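Local coordinates for protein sortase B (Listeria monocytogenes serovar 1/2a, PDB 5JCV) that attaches surface proteins covalently to the bacterial cell wall, cleaving their C-terminal sorting signal and passing them on through a thioester-linked intermediate, at residues L88-D91 and F92-H96; D121-Y124 and I125-E128; E136-L139 and Q140-Q144. All coordinates share one frame; numbering follows the deposited sequence.

Contact 1. Residues L88-D91 and F92-H96; sequences LDKD and FLVAH
Asp89 O receives Leu93 N at 3.3 Å, the first i to i+4 bond of the short helix 90-95. Two more follow: Val94 N to Lys90 O at 3.0 Å, with the donor nearly in line with the carbonyl, and Ala95 N to Asp91 O at 3.1 Å. The helix makes somewhat more than one and a half turns across the unbroken join. Asp89 is its N-cap. With CG anti to the backbone N (chi1 175°), the carboxylate turns back over the first turn, and OD1 takes Asp91 N at 3.0 Å; the N-H arrives from above the carboxylate plane and the bond is bent, 131° at the hydrogen. An N-capped helix, here at the surface of the sortase domain ahead of strand 98-102, places its acid at the amino end, where the charge is probably stabilised by the first-turn N-H groups. At the other end His96 folds back on Phe92. Its ND1 donates to Phe92 O at 2.8 Å, in the carbonyl plane on a lone pair, while the same ND1 sits over the centre of the Phe92 ring, 3.3 Å above it. His96 NE2 is bonded to Asp22, so both ring nitrogens are held and the imidazole's rotation is fixed. Tyr87 meets the Phe92 ring edge-to-face. One turn apart, the side chains of Lys90 and Val94 cross at an angle, CG 4.2 Å from CG2.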
loop_
_atom_site.group_PDB
_atom_site.type_symbol
_atom_site.label_atom_id
_atom_site.label_comp_id
_atom_site.label_asym_id
_atom_site.label_seq_id
_atom_site.Cartn_x
_atom_site.Cartn_y
_atom_site.Cartn_z
ATOM N N LEU A 88 -19.700 19.339 -14.999
ATOM C CA LEU A 88 -20.995 19.969 -15.312
ATOM C C LEU A 88 -21.072 20.437 -16.770
ATOM O O LEU A 88 -22.142 20.752 -17.258
ATOM C CB LEU A 88 -21.228 21.208 -14.436
ATOM C CG LEU A 88 -21.341 21.010 -12.929
ATOM C CD1 LEU A 88 -21.386 22.360 -12.226
ATOM C CD2 LEU A 88 -22.570 20.159 -12.615
ATOM N N ASP A 89 -19.912 20.529 -17.421
ATOM C CA ASP A 89 -19.758 20.754 -18.860
ATOM C C ASP A 89 -19.861 19.402 -19.556
ATOM O O ASP A 89 -18.996 18.525 -19.378
ATOM C CB ASP A 89 -18.388 21.389 -19.082
ATOM C CG ASP A 89 -18.026 21.581 -20.541
ATOM O OD1 ASP A 89 -18.799 21.132 -21.420
ATOM O OD2 ASP A 89 -16.928 22.174 -20.778
ATOM N N LYS A 90 -20.926 19.220 -20.332
ATOM C CA LYS A 90 -21.192 17.938 -20.980
ATOM C C LYS A 90 -20.065 17.508 -21.888
ATOM O O LYS A 90 -19.752 16.323 -21.948
ATOM C CB LYS A 90 -22.491 17.947 -21.775
ATOM C CG LYS A 90 -22.856 16.538 -22.242
ATOM C CD LYS A 90 -24.334 16.373 -22.587
ATOM C CE LYS A 90 -24.844 14.967 -22.245
ATOM N NZ LYS A 90 -26.340 14.927 -22.182
ATOM N N ASP A 91 -19.442 18.472 -22.570
ATOM C CA ASP A 91 -18.340 18.180 -23.483
ATOM C C ASP A 91 -17.212 17.484 -22.739
ATOM O O ASP A 91 -16.679 16.478 -23.205
ATOM C CB ASP A 91 -17.788 19.460 -24.117
ATOM C CG ASP A 91 -18.759 20.104 -25.119
ATOM O OD1 ASP A 91 -19.786 19.472 -25.492
ATOM O OD2 ASP A 91 -18.470 21.257 -25.524
ATOM N N PHE A 92 -16.849 18.017 -21.570
ATOM C CA PHE A 92 -15.803 17.390 -20.772
ATOM C C PHE A 92 -16.142 15.952 -20.364
ATOM O O PHE A 92 -15.274 15.068 -20.382
ATOM C CB PHE A 92 -15.477 18.214 -19.545
ATOM C CG PHE A 92 -14.227 17.756 -18.844
ATOM C CD1 PHE A 92 -12.978 18.279 -19.201
ATOM C CD2 PHE A 92 -14.288 16.756 -17.863
ATOM C CE1 PHE A 92 -11.825 17.845 -18.551
ATOM C CE2 PHE A 92 -13.144 16.322 -17.230
ATOM C CZ PHE A 92 -11.917 16.869 -17.562
ATOM N N LEU A 93 -17.383 15.719 -19.981
ATOM C CA LEU A 93 -17.780 14.405 -19.493
ATOM C C LEU A 93 -17.725 13.369 -20.609
ATOM O O LEU A 93 -17.236 12.254 -20.407
ATOM C CB LEU A 93 -19.190 14.451 -18.904
ATOM C CG LEU A 93 -19.855 13.088 -18.675
ATOM C CD1 LEU A 93 -19.191 12.321 -17.556
ATOM C CD2 LEU A 93 -21.338 13.252 -18.384
ATOM N N VAL A 94 -18.213 13.737 -21.785
ATOM C CA VAL A 94 -18.185 12.820 -22.918
ATOM C C VAL A 94 -16.734 12.438 -23.240
ATOM O O VAL A 94 -16.402 11.265 -23.427
ATOM C CB VAL A 94 -18.867 13.429 -24.166
ATOM C CG1 VAL A 94 -18.641 12.546 -25.400
ATOM C CG2 VAL A 94 -20.357 13.622 -23.912
ATOM N N ALA A 95 -15.876 13.439 -23.301
ATOM C CA ALA A 95 -14.457 13.206 -23.493
ATOM C C ALA A 95 -13.747 12.552 -22.266
ATOM O O ALA A 95 -12.603 12.136 -22.371
ATOM C CB ALA A 95 -13.777 14.514 -23.878
ATOM N N HIS A 96 -14.375 12.465 -21.100
ATOM C CA HIS A 96 -13.668 11.861 -19.950
ATOM C C HIS A 96 -14.587 10.968 -19.137
ATOM O O HIS A 96 -14.728 11.145 -17.950
ATOM C CB HIS A 96 -13.041 12.945 -19.064
ATOM C CG HIS A 96 -12.102 13.847 -19.793
ATOM N ND1 HIS A 96 -12.524 14.968 -20.478
ATOM C CD2 HIS A 96 -10.760 13.783 -19.960
ATOM C CE1 HIS A 96 -11.479 15.559 -21.034
ATOM N NE2 HIS A 96 -10.397 14.856 -20.736
#

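Contact 2. Residues D121-Y124 and I125-E128; sequences DFYY and IETE
Ile125 lays its CG2 methyl over the middle of the Tyr124 ring, 3.6 Å from the centroid and 13° off the normal, a CH-pi contact between sequence neighbours. The Tyr124 side chain gets under the methyl because its CG lies between the backbone N and the carbonyl carbon (chi1 81°), folding the ring back beneath the next residue. Ile125 CG1 meanwhile rests against Phe122 O at 3.3 Å. Next to this pair, Tyr123 and Glu126 run side by side in the same direction, with OE1 4.1 Å from Tyr123 CE1 and the ring and carboxylate planes 68° apart.

Two i to i+3 bonds set these positions, as in a 3-10 turn: Ile125 N to Phe122 O at 3.0 Å and Glu126 N to Tyr123 O at 3.1 Å, each donor standing above the carbonyl plane. Ahead of them Asp121 OD2 accepts a weak bond from Tyr123 N. Further out, Tyr124 OH is gripped by Ser164 and Arg176, and Arg176 also makes a cation-pi contact with Phe122. The turn lies in the connection from strand 107-118 to helix 132-145: Tyr124 packs on Tyr116 and Thr118 of the strand, and Tyr123 on Lys141 of the helix.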
loop_
_atom_site.group_PDB
_atom_site.type_symbol
_atom_site.label_atom_id
_atom_site.label_comp_id
_atom_site.label_asym_id
_atom_site.label_seq_id
_atom_site.Cartn_x
_atom_site.Cartn_y
_atom_site.Cartn_z
ATOM N N ASP A 121 -28.742 17.907 0.624
ATOM C CA ASP A 121 -29.153 16.528 0.527
ATOM C C ASP A 121 -27.897 15.673 0.403
ATOM O O ASP A 121 -27.302 15.579 -0.688
ATOM C CB ASP A 121 -30.010 16.365 -0.691
ATOM C CG ASP A 121 -30.401 14.943 -0.926
ATOM O OD1 ASP A 121 -30.972 14.723 -2.015
ATOM O OD2 ASP A 121 -30.145 14.077 -0.041
ATOM N N PHE A 122 -27.483 15.104 1.531
ATOM C CA PHE A 122 -26.208 14.391 1.656
ATOM C C PHE A 122 -26.419 12.869 1.731
ATOM O O PHE A 122 -25.592 12.131 2.246
ATOM C CB PHE A 122 -25.429 14.886 2.908
ATOM C CG PHE A 122 -24.797 16.270 2.774
ATOM C CD1 PHE A 122 -24.702 16.944 1.552
ATOM C CD2 PHE A 122 -24.273 16.891 3.900
ATOM C CE1 PHE A 122 -24.102 18.205 1.464
ATOM C CE2 PHE A 122 -23.681 18.144 3.817
ATOM C CZ PHE A 122 -23.586 18.795 2.593
ATOM N N TYR A 123 -27.542 12.412 1.212
ATOM C CA TYR A 123 -27.840 11.013 1.140
ATOM C C TYR A 123 -26.645 10.197 0.567
ATOM O O TYR A 123 -26.317 9.095 1.033
ATOM C CB TYR A 123 -29.070 10.872 0.266
ATOM C CG TYR A 123 -29.560 9.479 0.170
ATOM C CD1 TYR A 123 -30.386 8.949 1.167
ATOM C CD2 TYR A 123 -29.196 8.658 -0.896
ATOM C CE1 TYR A 123 -30.851 7.652 1.105
ATOM C CE2 TYR A 123 -29.661 7.351 -0.962
ATOM C CZ TYR A 123 -30.495 6.866 0.046
ATOM O OH TYR A 123 -30.976 5.586 0.015
ATOM N N TYR A 124 -25.977 10.765 -0.430
ATOM C CA TYR A 124 -24.869 10.117 -1.116
ATOM C C TYR A 124 -23.711 9.682 -0.224
ATOM O O TYR A 124 -22.870 8.884 -0.668
ATOM C CB TYR A 124 -24.311 11.051 -2.210
ATOM C CG TYR A 124 -23.365 12.132 -1.730
ATOM C CD1 TYR A 124 -22.006 11.901 -1.691
ATOM C CD2 TYR A 124 -23.822 13.371 -1.321
ATOM C CE1 TYR A 124 -21.121 12.874 -1.283
ATOM C CE2 TYR A 124 -22.940 14.368 -0.918
ATOM C CZ TYR A 124 -21.588 14.105 -0.891
ATOM O OH TYR A 124 -20.649 15.032 -0.478
ATOM N N ILE A 125 -23.626 10.192 1.009
ATOM C CA ILE A 125 -22.478 9.833 1.845
ATOM C C ILE A 125 -22.687 8.528 2.632
ATOM O O ILE A 125 -21.862 8.202 3.503
ATOM C CB ILE A 125 -22.097 10.935 2.846
ATOM C CG1 ILE A 125 -23.083 10.972 4.040
ATOM C CG2 ILE A 125 -21.979 12.255 2.136
ATOM C CD1 ILE A 125 -22.689 11.896 5.180
ATOM N N GLU A 126 -23.792 7.823 2.388
ATOM C CA GLU A 126 -24.007 6.519 3.013
ATOM C C GLU A 126 -22.937 5.532 2.585
ATOM O O GLU A 126 -22.627 5.396 1.375
ATOM C CB GLU A 126 -25.369 5.980 2.643
ATOM C CG GLU A 126 -25.768 4.764 3.447
ATOM C CD GLU A 126 -27.244 4.480 3.321
ATOM O OE1 GLU A 126 -28.008 5.454 3.114
ATOM O OE2 GLU A 126 -27.627 3.293 3.422
ATOM N N THR A 127 -22.334 4.882 3.578
ATOM C CA THR A 127 -21.406 3.777 3.338
ATOM C C THR A 127 -21.891 2.387 3.781
ATOM O O THR A 127 -21.254 1.391 3.441
ATOM C CB THR A 127 -20.023 4.050 3.964
ATOM O OG1 THR A 127 -20.145 4.288 5.374
ATOM C CG2 THR A 127 -19.395 5.263 3.297
ATOM N N GLU A 128 -23.009 2.308 4.492
ATOM C CA GLU A 128 -23.468 1.059 5.087
ATOM C C GLU A 128 -24.797 0.658 4.460
ATOM O O GLU A 128 -25.731 1.448 4.391
ATOM C CB GLU A 128 -23.594 1.217 6.608
ATOM C CG GLU A 128 -22.256 1.131 7.347
ATOM C CD GLU A 128 -22.178 2.046 8.576
ATOM O OE1 GLU A 128 -23.045 1.928 9.480
ATOM O OE2 GLU A 128 -21.237 2.886 8.642
#

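Contact 3. Residues E136-L139 and Q140-Q144; sequences EDYL and QKVKQ
Tyr138 and Val142, one helical turn apart, bring their side chains together on the inner side of helix 132-145, which packs against strand 107-118 of the eight-stranded sortase beta-barrel. Its backbone is regular alpha-helix through residues 136-144. Four i to i+4 bonds span the junction: Gln140 N to Glu136 O at 3.1 Å, then Lys141 N to Asp137 O, Val142 N to Tyr138 O and Lys143 N to Leu139 O, each at 3.0 Å. The first donor stands above the plane of its carbonyl, whereas Val142 N approaches Tyr138 O almost head-on.

The apolar contacts belong to the buried side. Val142 CG1 lies over one face of the Tyr138 ring, displaced toward its rim, at 4.1 Å from the centroid and 22° off the normal; the methyl is nearest CE2 and CZ. This CH-pi contact depends on the tyrosine having CG anti to its own amide nitrogen (chi1 178°), which carries the ring outward from the helix with a lean toward the next turn. Leu139 and Val142 both touch Phe113 of the strand, Val142 also touches Tyr116, and Phe129 meets the Tyr138 ring edge-to-face.

Tyr138 and Lys143 find polar partners outside the two segments. Tyr138 OH, at the end of a buried ring, is bonded to the backbone oxygen of Tyr124 and to Gln180, two partners that fix where the ring ends. Lys143 NZ is bonded to Val154 O; its charge lies 5.4 Å from Glu136 OE1, too far for a salt bridge, though mild attraction is probable. The lysine chain bends at chi2 and chi3 and passes close to the helix backbone, with CD 3.3 Å from Leu139 O.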
loop_
_atom_site.group_PDB
_atom_site.type_symbol
_atom_site.label_atom_id
_atom_site.label_comp_id
_atom_site.label_asym_id
_atom_site.label_seq_id
_atom_site.Cartn_x
_atom_site.Cartn_y
_atom_site.Cartn_z
ATOM N N GLU A 136 -29.347 -0.846 -4.044
ATOM C CA GLU A 136 -30.089 -0.589 -5.277
ATOM C C GLU A 136 -31.040 0.600 -5.123
ATOM O O GLU A 136 -31.271 1.325 -6.103
ATOM C CB GLU A 136 -30.815 -1.865 -5.759
ATOM C CG GLU A 136 -31.816 -1.701 -6.915
ATOM C CD GLU A 136 -31.249 -1.126 -8.223
ATOM O OE1 GLU A 136 -30.009 -1.020 -8.418
ATOM O OE2 GLU A 136 -32.083 -0.782 -9.090
ATOM N N ASP A 137 -31.573 0.803 -3.910
ATOM C CA ASP A 137 -32.372 1.998 -3.579
ATOM C C ASP A 137 -31.468 3.245 -3.640
ATOM O O ASP A 137 -31.863 4.284 -4.182
ATOM C CB ASP A 137 -32.981 1.936 -2.159
ATOM C CG ASP A 137 -33.726 0.634 -1.862
ATOM O OD1 ASP A 137 -34.240 -0.032 -2.782
ATOM O OD2 ASP A 137 -33.805 0.274 -0.672
ATOM N N TYR A 138 -30.273 3.127 -3.054
ATOM C CA TYR A 138 -29.245 4.164 -3.119
ATOM C C TYR A 138 -28.933 4.557 -4.572
ATOM O O TYR A 138 -28.934 5.743 -4.923
ATOM C CB TYR A 138 -27.988 3.716 -2.365
ATOM C CG TYR A 138 -26.842 4.689 -2.414
ATOM C CD1 TYR A 138 -26.602 5.581 -1.387
ATOM C CD2 TYR A 138 -25.990 4.705 -3.489
ATOM C CE1 TYR A 138 -25.545 6.474 -1.447
ATOM C CE2 TYR A 138 -24.931 5.576 -3.557
ATOM C CZ TYR A 138 -24.709 6.475 -2.555
ATOM O OH TYR A 138 -23.632 7.344 -2.685
ATOM N N LEU A 139 -28.724 3.573 -5.427
ATOM C CA LEU A 139 -28.336 3.850 -6.807
ATOM C C LEU A 139 -29.436 4.527 -7.584
ATOM O O LEU A 139 -29.173 5.407 -8.397
ATOM C CB LEU A 139 -27.919 2.578 -7.520
ATOM C CG LEU A 139 -26.631 1.962 -6.986
ATOM C CD1 LEU A 139 -26.399 0.596 -7.625
ATOM C CD2 LEU A 139 -25.444 2.889 -7.208
ATOM N N GLN A 140 -30.660 4.099 -7.339
ATOM C CA GLN A 140 -31.832 4.741 -7.897
ATOM C C GLN A 140 -31.871 6.224 -7.496
ATOM O O GLN A 140 -32.063 7.092 -8.340
ATOM C CB GLN A 140 -33.083 3.984 -7.425
ATOM C CG GLN A 140 -34.406 4.736 -7.518
ATOM C CD GLN A 140 -34.849 4.991 -8.948
ATOM O OE1 GLN A 140 -34.280 4.447 -9.902
ATOM N NE2 GLN A 140 -35.880 5.819 -9.105
ATOM N N LYS A 141 -31.673 6.520 -6.215
ATOM C CA LYS A 141 -31.736 7.902 -5.760
ATOM C C LYS A 141 -30.655 8.761 -6.428
ATOM O O LYS A 141 -30.972 9.833 -6.946
ATOM C CB LYS A 141 -31.654 8.010 -4.229
ATOM C CG LYS A 141 -32.865 7.416 -3.513
ATOM C CD LYS A 141 -33.244 8.139 -2.224
ATOM C CE LYS A 141 -34.388 7.419 -1.503
ATOM N NZ LYS A 141 -34.885 8.119 -0.266
ATOM N N VAL A 142 -29.397 8.301 -6.431
ATOM C CA VAL A 142 -28.297 9.146 -6.931
ATOM C C VAL A 142 -28.293 9.303 -8.452
ATOM O O VAL A 142 -27.833 10.329 -8.963
ATOM C CB VAL A 142 -26.880 8.728 -6.461
ATOM C CG1 VAL A 142 -26.788 8.712 -4.951
ATOM C CG2 VAL A 142 -26.457 7.401 -7.065
ATOM N N LYS A 143 -28.817 8.305 -9.163
ATOM C CA LYS A 143 -29.004 8.399 -10.624
ATOM C C LYS A 143 -30.023 9.475 -10.929
ATOM O O LYS A 143 -29.856 10.259 -11.864
ATOM C CB LYS A 143 -29.479 7.073 -11.228
ATOM C CG LYS A 143 -28.389 6.187 -11.824
ATOM C CD LYS A 143 -28.671 4.718 -11.554
ATOM C CE LYS A 143 -28.154 3.782 -12.638
ATOM N NZ LYS A 143 -28.527 2.377 -12.287
ATOM N N GLN A 144 -31.075 9.515 -10.122
ATOM C CA GLN A 144 -32.081 10.555 -10.269
ATOM C C GLN A 144 -31.532 11.940 -9.942
ATOM O O GLN A 144 -31.878 12.905 -10.602
ATOM C CB GLN A 144 -33.300 10.258 -9.409
ATOM C CG GLN A 144 -34.575 10.777 -10.041
ATOM C CD GLN A 144 -35.794 10.040 -9.543
ATOM O OE1 GLN A 144 -35.859 9.647 -8.374
ATOM N NE2 GLN A 144 -36.772 9.842 -10.427
#

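Overall arrangement
Contacts 2 and 3 adjoin, their centres about 11 Å apart, while contact 1 stands away, about 25 Å from contact 2 and 22 Å from contact 3 between centres. The turn and the helix are joined through Tyr124 O and Tyr138 OH, 2.6 Å apart and probably hydrogen-bonded, and through Tyr123 CE2 against Tyr138 CD1 at 3.6 Å. All three contacts reach strand 107-118, contact 1 through Leu93 of helix 90-95 on Ile112. Contact 2 is probably the one nearest the active site, since its partners Ser164 and Arg176 lie on strands 160-165 and 176-182, the region where sortases carry catalytic residues.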